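Local coordinates for bifunctional protein FolD (Thermus thermophilus, PDB 6V6Y) that probably oxidises 5,10-methylenetetrahydrofolate to the methenyl form with NADP+ and then hydrolyses that product to 10-formyltetrahydrofolate, at residues Arg22-Leu32 with Met266-Arg277; Val204-Glu215 with Leu236-Val246. All blocks are in the same frame, centred on the assembly; numbering follows the deposited sequence.

Interaction 1: residues Arg22-Leu32 with Met266-Arg277; sequences RLRSLSFTPSL and MGNTLEAALLRR
Phe28 and Arg277 show how a chain's last residue can be held by an aromatic ring without a hydrogen bond between them. The guanidinium lies flat on the phenyl ring, planes 15° apart and centres 4.1 Å from each other, but it is slipped toward the ring's CB side, with Arg277 NH1 3.3 Å from Phe28 CD2. The middle of that face is taken by the methylene just before it: Arg277 CD sits 3.8 Å from the Phe28 centroid, almost on the ring normal, a CH-pi contact over the face that the extended run from CG to NE continues into the off-centre cation-pi contact. The same ring is met at its rim by the helix. Leu274 CD2 lies in the ring plane, 3.4 Å from Phe28 CZ, and Ala273 CB comes near that plane 3.5 Å from Phe28 CE2. Phe28 reaches this corner because chi1, 71°, sets CG between its own backbone N and carbonyl carbon. Without the ring, as with an alanine here, Arg277 would probably lose the surface it stacks on and a gap would open beside Leu274 and Ala273. Leu26 extends the apolar patch, its CD1 resting against both Leu270 CD1 (3.8 Å) and Leu274 CD2 (3.7 Å). On the outer flank the aliphatic part of Arg22 crosses Leu270 at about a right angle. Toward the strand, Thr269 CG2 touches CB of both Pro30 and Leu32. Arg277 and Arg276 also form salt bridges with Asp89, whose carboxylate accepts a hydrogen bond from Ser31 N. The contact thus lays the C-terminal helix 257-276 against the loop joining helix 8-24 to strand 31-37, the central strand of a parallel sheet between 60-66 and 90-93, while helix 41-57 covers Met266 and Leu32.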
loop_
_atom_site.group_PDB
_atom_site.type_symbol
_atom_site.label_atom_id
_atom_site.label_comp_id
_atom_site.label_asym_id
_atom_site.label_seq_id
_atom_site.Cartn_x
_atom_site.Cartn_y
_atom_site.Cartn_z
ATOM N N ARG A 22 7.449 28.221 -10.698
ATOM C CA ARG A 22 6.029 28.225 -10.385
ATOM C C ARG A 22 5.685 29.294 -9.349
ATOM O O ARG A 22 4.555 29.790 -9.328
ATOM C CB ARG A 22 5.611 26.825 -9.922
ATOM C CG ARG A 22 4.129 26.662 -9.639
ATOM C CD ARG A 22 3.334 26.357 -10.900
ATOM N NE ARG A 22 1.908 26.228 -10.606
ATOM C CZ ARG A 22 1.091 27.263 -10.420
ATOM N NH1 ARG A 22 1.564 28.505 -10.503
ATOM N NH2 ARG A 22 -0.198 27.063 -10.152
ATOM N N LEU A 23 6.648 29.686 -8.511
ATOM C CA LEU A 23 6.374 30.672 -7.467
ATOM C C LEU A 23 6.064 32.046 -8.058
ATOM O O LEU A 23 5.139 32.726 -7.598
ATOM C CB LEU A 23 7.559 30.763 -6.499
ATOM C CG LEU A 23 7.746 29.605 -5.512
ATOM C CD1 LEU A 23 9.063 29.734 -4.752
ATOM C CD2 LEU A 23 6.579 29.508 -4.545
ATOM N N ARG A 24 6.834 32.478 -9.067
ATOM C CA ARG A 24 6.575 33.768 -9.703
ATOM C C ARG A 24 5.142 33.858 -10.219
ATOM O O ARG A 24 4.496 34.903 -10.107
ATOM C CB ARG A 24 7.564 33.999 -10.842
ATOM C CG ARG A 24 9.009 33.723 -10.486
ATOM C CD ARG A 24 9.905 33.828 -11.715
ATOM N NE ARG A 24 11.314 33.582 -11.401
ATOM C CZ ARG A 24 12.020 32.537 -11.843
ATOM N NH1 ARG A 24 11.458 31.623 -12.634
ATOM N NH2 ARG A 24 13.295 32.402 -11.492
ATOM N N SER A 25 4.624 32.764 -10.773
ATOM C CA SER A 25 3.233 32.675 -11.208
ATOM C C SER A 25 2.251 32.535 -10.040
ATOM O O SER A 25 1.108 32.090 -10.236
ATOM C CB SER A 25 3.058 31.497 -12.175
ATOM O OG SER A 25 3.308 31.870 -13.527
ATOM N N LEU A 26 2.664 32.898 -8.830
ATOM C CA LEU A 26 1.811 32.779 -7.660
ATOM C C LEU A 26 1.803 34.093 -6.894
ATOM O O LEU A 26 2.825 34.787 -6.803
ATOM C CB LEU A 26 2.276 31.636 -6.749
ATOM C CG LEU A 26 1.883 30.241 -7.231
ATOM C CD1 LEU A 26 2.288 29.183 -6.223
ATOM C CD2 LEU A 26 0.393 30.173 -7.516
ATOM N N SER A 27 0.629 34.434 -6.366
ATOM C CA SER A 27 0.507 35.597 -5.497
ATOM C C SER A 27 1.313 35.405 -4.220
ATOM O O SER A 27 2.199 36.208 -3.892
ATOM C CB SER A 27 -0.969 35.839 -5.176
ATOM O OG SER A 27 -1.126 36.400 -3.885
ATOM N N PHE A 28 1.031 34.313 -3.504
ATOM C CA PHE A 28 1.515 34.042 -2.161
ATOM C C PHE A 28 2.860 33.312 -2.169
ATOM O O PHE A 28 3.470 33.052 -3.213
ATOM C CB PHE A 28 0.489 33.202 -1.408
ATOM C CG PHE A 28 0.389 31.775 -1.907
ATOM C CD1 PHE A 28 -0.245 31.483 -3.107
ATOM C CD2 PHE A 28 0.935 30.726 -1.172
ATOM C CE1 PHE A 28 -0.339 30.170 -3.564
ATOM C CE2 PHE A 28 0.844 29.417 -1.620
ATOM C CZ PHE A 28 0.207 29.139 -2.816
ATOM N N THR A 29 3.316 32.968 -0.966
ATOM C CA THR A 29 4.471 32.113 -0.768
ATOM C C THR A 29 4.103 30.982 0.190
ATOM O O THR A 29 3.323 31.194 1.135
ATOM C CB THR A 29 5.664 32.935 -0.244
ATOM O OG1 THR A 29 6.871 32.163 -0.323
ATOM C CG2 THR A 29 5.439 33.387 1.177
ATOM N N PRO A 30 4.593 29.760 -0.053
ATOM C CA PRO A 30 4.236 28.642 0.831
ATOM C C PRO A 30 4.900 28.790 2.187
ATOM O O PRO A 30 5.974 29.392 2.326
ATOM C CB PRO A 30 4.754 27.400 0.088
ATOM C CG PRO A 30 5.129 27.864 -1.287
ATOM C CD PRO A 30 5.455 29.327 -1.162
ATOM N N SER A 31 4.244 28.224 3.196
ATOM C CA SER A 31 4.668 28.364 4.582
ATOM C C SER A 31 4.797 26.977 5.200
ATOM O O SER A 31 3.823 26.216 5.235
ATOM C CB SER A 31 3.668 29.227 5.360
ATOM O OG SER A 31 3.949 29.231 6.749
ATOM N N LEU A 32 5.983 26.663 5.711
ATOM C CA LEU A 32 6.290 25.351 6.271
ATOM C C LEU A 32 6.561 25.474 7.767
ATOM O O LEU A 32 7.337 26.337 8.193
ATOM C CB LEU A 32 7.503 24.732 5.558
ATOM C CG LEU A 32 8.141 23.452 6.118
ATOM C CD1 LEU A 32 7.239 22.223 5.925
ATOM C CD2 LEU A 32 9.513 23.226 5.471
ATOM N N MET A 266 10.261 20.136 -0.386
ATOM C CA MET A 266 9.922 21.481 -0.847
ATOM C C MET A 266 8.801 21.415 -1.875
ATOM O O MET A 266 7.881 22.245 -1.861
ATOM C CB MET A 266 11.159 22.183 -1.431
ATOM C CG MET A 266 12.288 22.314 -0.427
ATOM S SD MET A 266 11.610 23.086 1.026
ATOM C CE MET A 266 12.536 22.278 2.300
ATOM N N GLY A 267 8.844 20.406 -2.755
ATOM C CA GLY A 267 7.788 20.254 -3.741
ATOM C C GLY A 267 6.459 19.863 -3.121
ATOM O O GLY A 267 5.396 20.280 -3.588
ATOM N N ASN A 268 6.493 19.062 -2.057
ATOM C CA ASN A 268 5.240 18.724 -1.385
ATOM C C ASN A 268 4.677 19.932 -0.644
ATOM O O ASN A 268 3.457 20.023 -0.435
ATOM C CB ASN A 268 5.447 17.571 -0.401
ATOM C CG ASN A 268 5.162 16.201 -1.001
ATOM O OD1 ASN A 268 4.810 16.061 -2.176
ATOM N ND2 ASN A 268 5.310 15.168 -0.170
ATOM N N THR A 269 5.553 20.851 -0.219
ATOM C CA THR A 269 5.086 22.035 0.497
ATOM C C THR A 269 4.311 22.960 -0.440
ATOM O O THR A 269 3.208 23.412 -0.113
ATOM C CB THR A 269 6.268 22.753 1.146
ATOM O OG1 THR A 269 6.862 21.889 2.116
ATOM C CG2 THR A 269 5.812 24.029 1.856
ATOM N N LEU A 270 4.867 23.233 -1.621
ATOM C CA LEU A 270 4.110 23.906 -2.670
ATOM C C LEU A 270 2.781 23.204 -2.931
ATOM O O LEU A 270 1.720 23.839 -2.942
ATOM C CB LEU A 270 4.947 23.957 -3.948
ATOM C CG LEU A 270 4.370 24.693 -5.162
ATOM C CD1 LEU A 270 3.608 25.968 -4.757
ATOM C CD2 LEU A 270 5.484 25.014 -6.173
ATOM N N GLU A 271 2.819 21.886 -3.134
ATOM C CA GLU A 271 1.613 21.166 -3.519
ATOM C C GLU A 271 0.533 21.302 -2.458
ATOM O O GLU A 271 -0.633 21.555 -2.777
ATOM C CB GLU A 271 1.937 19.692 -3.766
ATOM C CG GLU A 271 2.513 19.424 -5.138
ATOM C CD GLU A 271 1.450 19.474 -6.206
ATOM O OE1 GLU A 271 1.776 19.883 -7.345
ATOM O OE2 GLU A 271 0.285 19.111 -5.893
ATOM N N ALA A 272 0.907 21.124 -1.187
ATOM C CA ALA A 272 -0.048 21.275 -0.094
ATOM C C ALA A 272 -0.690 22.655 -0.118
ATOM O O ALA A 272 -1.901 22.784 0.084
ATOM C CB ALA A 272 0.644 21.029 1.250
ATOM N N ALA A 273 0.113 23.694 -0.375
ATOM C CA ALA A 273 -0.414 25.055 -0.452
ATOM C C ALA A 273 -1.476 25.180 -1.541
ATOM O O ALA A 273 -2.566 25.714 -1.302
ATOM C CB ALA A 273 0.728 26.044 -0.702
ATOM N N LEU A 274 -1.173 24.688 -2.750
ATOM C CA LEU A 274 -2.094 24.833 -3.875
ATOM C C LEU A 274 -3.321 23.938 -3.729
ATOM O O LEU A 274 -4.383 24.254 -4.276
ATOM C CB LEU A 274 -1.358 24.539 -5.185
ATOM C CG LEU A 274 -0.038 25.289 -5.401
ATOM C CD1 LEU A 274 0.556 25.045 -6.783
ATOM C CD2 LEU A 274 -0.243 26.765 -5.185
ATOM N N LEU A 275 -3.207 22.827 -2.995
ATOM C CA LEU A 275 -4.362 21.956 -2.790
ATOM C C LEU A 275 -5.422 22.627 -1.918
ATOM O O LEU A 275 -6.623 22.413 -2.123
ATOM C CB LEU A 275 -3.917 20.626 -2.176
ATOM C CG LEU A 275 -3.773 19.427 -3.125
ATOM C CD1 LEU A 275 -3.025 19.808 -4.411
ATOM C CD2 LEU A 275 -3.089 18.257 -2.423
ATOM N N ARG A 276 -5.005 23.435 -0.939
ATOM C CA ARG A 276 -5.947 24.255 -0.179
ATOM C C ARG A 276 -6.452 25.406 -1.047
ATOM O O ARG A 276 -7.612 25.415 -1.478
ATOM C CB ARG A 276 -5.294 24.795 1.095
ATOM C CG ARG A 276 -5.278 23.840 2.283
ATOM C CD ARG A 276 -4.229 24.294 3.302
ATOM N NE ARG A 276 -4.650 25.495 4.015
ATOM C CZ ARG A 276 -3.996 26.659 4.043
ATOM N NH1 ARG A 276 -2.848 26.830 3.396
ATOM N NH2 ARG A 276 -4.507 27.670 4.732
ATOM N N ARG A 277 -5.580 26.379 -1.311
ATOM C CA ARG A 277 -5.868 27.461 -2.249
ATOM C C ARG A 277 -5.828 26.960 -3.701
ATOM O O ARG A 277 -6.859 26.822 -4.372
ATOM C CB ARG A 277 -4.864 28.605 -2.064
ATOM C CG ARG A 277 -4.280 28.709 -0.664
ATOM C CD ARG A 277 -2.933 29.408 -0.665
ATOM N NE ARG A 277 -2.192 29.174 0.575
ATOM C CZ ARG A 277 -1.591 30.133 1.281
ATOM N NH1 ARG A 277 -1.636 31.388 0.858
ATOM N NH2 ARG A 277 -0.934 29.846 2.407
#

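Interaction 2: residues Val204-Glu215 with Leu236-Val246. With NAP (NADP nicotinamide-adenine-dinucleotide phosphate), chain B.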
loop_
_atom_site.group_PDB
_atom_site.type_symbol
_atom_site.label_atom_id
_atom_site.label_comp_id
_atom_site.label_asym_id
_atom_site.label_seq_id
_atom_site.Cartn_x
_atom_site.Cartn_y
_atom_site.Cartn_z
ATOM N N VAL A 204 17.985 0.124 -1.982
ATOM C CA VAL A 204 18.330 -0.439 -0.676
ATOM C C VAL A 204 18.082 0.610 0.401
ATOM O O VAL A 204 18.698 1.680 0.386
ATOM C CB VAL A 204 19.786 -0.933 -0.642
ATOM C CG1 VAL A 204 20.093 -1.612 0.683
ATOM C CG2 VAL A 204 20.071 -1.881 -1.833
ATOM N N ALA A 205 17.183 0.290 1.358
ATOM C CA ALA A 205 16.890 1.158 2.511
ATOM C C ALA A 205 16.798 0.295 3.779
ATOM O O ALA A 205 15.718 0.052 4.317
ATOM C CB ALA A 205 15.604 1.962 2.295
ATOM N N VAL A 206 17.946 -0.138 4.289
ATOM C CA VAL A 206 17.973 -1.010 5.458
ATOM C C VAL A 206 18.742 -0.422 6.634
ATOM O O VAL A 206 18.504 -0.842 7.777
ATOM C CB VAL A 206 18.547 -2.395 5.095
ATOM C CG1 VAL A 206 17.685 -3.058 4.031
ATOM C CG2 VAL A 206 19.966 -2.260 4.602
ATOM N N GLY A 207 19.662 0.514 6.421
ATOM C CA GLY A 207 20.428 1.053 7.532
ATOM C C GLY A 207 21.500 0.133 8.075
ATOM O O GLY A 207 21.707 0.083 9.292
ATOM N N ARG A 208 22.185 -0.605 7.201
ATOM C CA ARG A 208 23.336 -1.435 7.564
ATOM C C ARG A 208 24.472 -1.001 6.649
ATOM O O ARG A 208 24.367 -1.171 5.417
ATOM C CB ARG A 208 23.043 -2.938 7.413
ATOM C CG ARG A 208 21.706 -3.448 8.031
ATOM C CD ARG A 208 21.536 -3.095 9.519
ATOM N NE ARG A 208 20.410 -3.785 10.176
ATOM C CZ ARG A 208 19.425 -3.162 10.846
ATOM N NH1 ARG A 208 19.417 -1.827 10.938
ATOM N NH2 ARG A 208 18.435 -3.860 11.422
ATOM N N PRO A 209 25.563 -0.440 7.177
ATOM C CA PRO A 209 26.597 0.139 6.302
ATOM C C PRO A 209 27.248 -0.906 5.406
ATOM O O PRO A 209 27.710 -1.946 5.873
ATOM C CB PRO A 209 27.610 0.739 7.286
ATOM C CG PRO A 209 26.960 0.726 8.626
ATOM C CD PRO A 209 25.897 -0.324 8.607
ATOM N N HIS A 210 27.271 -0.617 4.103
ATOM C CA HIS A 210 27.950 -1.445 3.101
ATOM C C HIS A 210 27.527 -2.914 3.164
ATOM O O HIS A 210 28.301 -3.816 2.816
ATOM C CB HIS A 210 29.467 -1.322 3.228
ATOM C CG HIS A 210 29.977 0.060 2.977
ATOM N ND1 HIS A 210 31.321 0.362 2.939
ATOM C CD2 HIS A 210 29.322 1.225 2.757
ATOM C CE1 HIS A 210 31.473 1.654 2.704
ATOM N NE2 HIS A 210 30.276 2.199 2.584
ATOM N N LEU A 211 26.282 -3.157 3.582
ATOM C CA LEU A 211 25.749 -4.517 3.634
ATOM C C LEU A 211 25.752 -5.179 2.256
ATOM O O LEU A 211 26.196 -6.325 2.105
ATOM C CB LEU A 211 24.345 -4.465 4.237
ATOM C CG LEU A 211 23.494 -5.668 4.646
ATOM C CD1 LEU A 211 22.649 -6.117 3.511
ATOM C CD2 LEU A 211 24.370 -6.785 5.104
ATOM N N VAL A 212 25.306 -4.466 1.227
ATOM C CA VAL A 212 25.139 -5.073 -0.096
ATOM C C VAL A 212 26.483 -5.133 -0.829
ATOM O O VAL A 212 27.091 -4.097 -1.126
ATOM C CB VAL A 212 24.092 -4.308 -0.918
ATOM C CG1 VAL A 212 24.013 -4.844 -2.363
ATOM C CG2 VAL A 212 22.739 -4.374 -0.219
ATOM N N ARG A 213 26.927 -6.349 -1.152
ATOM C CA ARG A 213 28.194 -6.605 -1.827
ATOM C C ARG A 213 27.958 -6.834 -3.318
ATOM O O ARG A 213 26.823 -6.936 -3.783
ATOM C CB ARG A 213 28.905 -7.816 -1.205
ATOM C CG ARG A 213 28.918 -7.834 0.335
ATOM C CD ARG A 213 29.725 -6.679 0.915
ATOM N NE ARG A 213 31.046 -6.576 0.286
ATOM C CZ ARG A 213 32.204 -6.641 0.940
ATOM N NH1 ARG A 213 32.216 -6.804 2.253
ATOM N NH2 ARG A 213 33.356 -6.543 0.277
ATOM N N LYS A 214 29.051 -6.926 -4.079
ATOM C CA LYS A 214 28.902 -6.939 -5.531
ATOM C C LYS A 214 28.292 -8.241 -6.029
ATOM O O LYS A 214 27.673 -8.267 -7.103
ATOM C CB LYS A 214 30.248 -6.687 -6.212
ATOM C CG LYS A 214 31.410 -7.535 -5.720
ATOM C CD LYS A 214 32.580 -7.457 -6.701
ATOM C CE LYS A 214 33.931 -7.660 -6.009
ATOM N NZ LYS A 214 34.218 -9.097 -5.698
ATOM N N GLU A 215 28.483 -9.334 -5.287
ATOM C CA GLU A 215 27.881 -10.602 -5.680
ATOM C C GLU A 215 26.364 -10.558 -5.587
ATOM O O GLU A 215 25.689 -11.359 -6.248
ATOM C CB GLU A 215 28.418 -11.736 -4.806
ATOM C CG GLU A 215 29.855 -12.100 -5.091
ATOM C CD GLU A 215 30.835 -11.181 -4.376
ATOM O OE1 GLU A 215 30.422 -10.513 -3.383
ATOM O OE2 GLU A 215 32.013 -11.128 -4.819
ATOM N N LEU A 236 28.018 6.518 5.493
ATOM C CA LEU A 236 28.130 5.293 4.712
ATOM C C LEU A 236 26.749 4.870 4.235
ATOM O O LEU A 236 25.795 4.856 5.024
ATOM C CB LEU A 236 28.759 4.173 5.542
ATOM C CG LEU A 236 30.246 3.921 5.320
ATOM C CD1 LEU A 236 31.054 5.215 5.473
ATOM C CD2 LEU A 236 30.714 2.849 6.292
ATOM N N GLY A 237 26.645 4.535 2.953
ATOM C CA GLY A 237 25.428 3.951 2.433
ATOM C C GLY A 237 25.249 2.512 2.901
ATOM O O GLY A 237 26.073 1.938 3.617
ATOM N N ASP A 238 24.114 1.930 2.506
ATOM C CA ASP A 238 23.896 0.506 2.736
ATOM C C ASP A 238 24.576 -0.355 1.695
ATOM O O ASP A 238 24.612 -1.577 1.851
ATOM C CB ASP A 238 22.415 0.154 2.722
ATOM C CG ASP A 238 21.643 0.870 3.779
ATOM O OD1 ASP A 238 22.209 1.145 4.857
ATOM O OD2 ASP A 238 20.455 1.145 3.528
ATOM N N VAL A 239 25.091 0.246 0.634
ATOM C CA VAL A 239 25.665 -0.477 -0.488
ATOM C C VAL A 239 27.182 -0.301 -0.455
ATOM O O VAL A 239 27.682 0.821 -0.313
ATOM C CB VAL A 239 25.060 0.021 -1.809
ATOM C CG1 VAL A 239 25.679 -0.706 -2.970
ATOM C CG2 VAL A 239 23.519 -0.147 -1.783
ATOM N N HIS A 240 27.904 -1.406 -0.558
ATOM C CA HIS A 240 29.358 -1.352 -0.562
ATOM C C HIS A 240 29.872 -0.696 -1.845
ATOM O O HIS A 240 29.405 -1.033 -2.940
ATOM C CB HIS A 240 29.936 -2.762 -0.443
ATOM C CG HIS A 240 31.379 -2.786 -0.056
ATOM N ND1 HIS A 240 32.397 -2.623 -0.971
ATOM C CD2 HIS A 240 31.973 -2.923 1.154
ATOM C CE1 HIS A 240 33.558 -2.668 -0.341
ATOM N NE2 HIS A 240 33.329 -2.847 0.949
ATOM N N PRO A 241 30.854 0.215 -1.750
ATOM C CA PRO A 241 31.349 0.902 -2.964
ATOM C C PRO A 241 31.897 -0.030 -4.032
ATOM O O PRO A 241 31.920 0.362 -5.204
ATOM C CB PRO A 241 32.440 1.855 -2.436
ATOM C CG PRO A 241 32.546 1.610 -0.956
ATOM C CD PRO A 241 31.312 0.869 -0.512
ATOM N N GLU A 242 32.289 -1.263 -3.690
ATOM C CA GLU A 242 32.703 -2.213 -4.719
ATOM C C GLU A 242 31.617 -2.458 -5.762
ATOM O O GLU A 242 31.923 -2.949 -6.855
ATOM C CB GLU A 242 33.100 -3.540 -4.080
ATOM C CG GLU A 242 31.911 -4.348 -3.578
ATOM C CD GLU A 242 32.329 -5.614 -2.848
ATOM O OE1 GLU A 242 31.435 -6.399 -2.446
ATOM O OE2 GLU A 242 33.557 -5.821 -2.683
ATOM N N VAL A 243 30.359 -2.129 -5.448
ATOM C CA VAL A 243 29.238 -2.371 -6.357
ATOM C C VAL A 243 29.386 -1.552 -7.635
ATOM O O VAL A 243 28.844 -1.934 -8.685
ATOM C CB VAL A 243 27.903 -2.095 -5.596
ATOM C CG1 VAL A 243 26.710 -1.877 -6.539
ATOM C CG2 VAL A 243 27.609 -3.243 -4.622
ATOM N N ALA A 244 30.163 -0.455 -7.586
ATOM C CA ALA A 244 30.497 0.307 -8.790
ATOM C C ALA A 244 31.220 -0.535 -9.841
ATOM O O ALA A 244 31.253 -0.143 -11.016
ATOM C CB ALA A 244 31.345 1.525 -8.416
ATOM N N GLU A 245 31.784 -1.690 -9.455
ATOM C CA GLU A 245 32.430 -2.565 -10.431
ATOM C C GLU A 245 31.423 -3.313 -11.296
ATOM O O GLU A 245 31.759 -3.734 -12.409
ATOM C CB GLU A 245 33.317 -3.598 -9.735
ATOM C CG GLU A 245 34.482 -3.059 -8.924
ATOM C CD GLU A 245 35.160 -4.140 -8.084
ATOM O OE1 GLU A 245 35.528 -3.837 -6.929
ATOM O OE2 GLU A 245 35.310 -5.292 -8.566
ATOM N N VAL A 246 30.214 -3.552 -10.789
ATOM C CA VAL A 246 29.223 -4.353 -11.492
ATOM C C VAL A 246 28.062 -3.501 -11.994
ATOM O O VAL A 246 27.489 -3.790 -13.046
ATOM C CB VAL A 246 28.720 -5.508 -10.594
ATOM C CG1 VAL A 246 29.867 -6.459 -10.243
ATOM C CG2 VAL A 246 28.085 -4.954 -9.337
HETATM P PA NAP B . 13.622 0.899 9.096
HETATM O O1A NAP B . 14.391 1.501 10.208
HETATM O O2A NAP B . 12.185 0.793 9.432
HETATM O O5B NAP B . 14.240 -0.538 8.718
HETATM C C5B NAP B . 14.660 -0.781 7.395
HETATM C C4B NAP B . 14.216 -2.159 6.920
HETATM O O4B NAP B . 15.320 -2.865 6.392
HETATM C C3B NAP B . 13.625 -3.012 8.030
HETATM O O3B NAP B . 12.220 -2.996 7.925
HETATM C C2B NAP B . 14.203 -4.405 7.828
HETATM O O2B NAP B . 13.226 -5.351 7.445
HETATM C C1B NAP B . 15.222 -4.240 6.706
HETATM N N9A NAP B . 16.531 -4.784 7.115
HETATM C C8A NAP B . 17.321 -4.322 8.136
HETATM N N7A NAP B . 18.436 -5.085 8.196
HETATM C C5A NAP B . 18.372 -6.025 7.227
HETATM C C6A NAP B . 19.240 -7.044 6.852
HETATM N N6A NAP B . 20.385 -7.222 7.505
HETATM N N1A NAP B . 18.906 -7.871 5.799
HETATM C C2A NAP B . 17.718 -7.679 5.127
HETATM N N3A NAP B . 16.861 -6.664 5.504
HETATM C C4A NAP B . 17.179 -5.850 6.541
HETATM O O3 NAP B . 13.845 1.754 7.750
HETATM P PN NAP B . 14.109 3.322 7.498
HETATM O O1N NAP B . 13.372 4.090 8.526
HETATM O O2N NAP B . 13.894 3.605 6.061
HETATM O O5D NAP B . 15.684 3.436 7.810
HETATM C C5D NAP B . 16.608 2.735 7.009
HETATM C C4D NAP B . 17.802 3.618 6.674
HETATM O O4D NAP B . 17.460 4.571 5.682
HETATM C C3D NAP B . 18.269 4.388 7.901
HETATM O O3D NAP B . 19.633 4.128 8.134
HETATM C C2D NAP B . 18.078 5.846 7.552
HETATM O O2D NAP B . 19.204 6.593 7.947
HETATM C C1D NAP B . 17.955 5.847 6.040
HETATM N N1N NAP B . 17.049 6.920 5.592
HETATM C C2N NAP B . 17.528 7.882 4.752
HETATM C C3N NAP B . 16.701 8.909 4.316
HETATM C C7N NAP B . 17.209 9.894 3.308
HETATM O O7N NAP B . 16.402 10.994 2.957
HETATM N N7N NAP B . 18.410 9.702 2.767
HETATM C C4N NAP B . 15.377 8.952 4.735
HETATM C C5N NAP B . 14.900 7.967 5.590
HETATM C C6N NAP B . 15.749 6.950 6.014
HETATM P P2B NAP B . 12.158 -5.939 8.501
HETATM O O1X NAP B . 11.045 -4.938 8.705
HETATM O O2X NAP B . 11.581 -7.216 7.937
HETATM O O3X NAP B . 12.837 -6.219 9.820
#
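Leu236 CD2 lies over one face of the His210 imidazole, 3.9 Å from the ring centroid. Next along the chain, Gly237 O accepts the backbone N-H of His210, a residue of the type II turn from Arg208 to Leu211. Asp238 then turns its carboxylate into the preceding loop: OD2 takes Val206 N at 2.9 Å and Gly207 N at 3.1 Å, both from one face of the carboxylate plane, while OD1 receives a weak bond from Arg208 N and a hydrogen bond from Asn229 ND2. In this Rossmann-type domain, the loop following strand 201-204 borders the cofactor, and the grip on its backbone holds a turn where Val206 CG1 touches NADP O4B and the Arg208 guanidinium turns one face to the N7A-C8A edge of the adenine. A single bridge, Val212 to Val239, follows, with a nearly straight bond from Val212 N to Asp238 O (173°). His240 returns its N-H to Val212 O and presents a ring face to Arg213, whose guanidinium stacks parallel to it, centres 4.0 Å apart. Pro241 CD covers the opposite face of His210, 3.4 Å from its centroid. In Glu242, chi1 of 74° sets CG between backbone N and carbonyl carbon, and the extended chain carries the carboxylate to Arg213, which grips it side-on, NE meeting Glu242 OE1 at 2.8 Å and NH2 meeting OE2. Lys214 N reaches OE1 from the opposite side of the carboxylate. Farther on, Val243 CG2 packs against Val212 O, and Val246 CG1 lies 4.1 Å from Lys214 CB.

Interactions 1 and 2 illustrate how one chain can be tied together over very different separations in sequence. Residues 22-32 and 266-277 bring an early loop and the C-terminal helix together, 234 residues apart at the closest ends, whereas 204-215 and 236-246 lie within that long span and pair two loops of the NADP-binding domain. Their centres are 37 Å apart, on opposite sides of the chain's centre, and their nearest atoms remain about 17 Å from each other. Interaction 2 borders the cofactor directly, Gly207 CA standing 3.2 Å from NADP O3D. Interaction 1 is remote from that pocket: its Met266 side chain is about 12 Å from NADP.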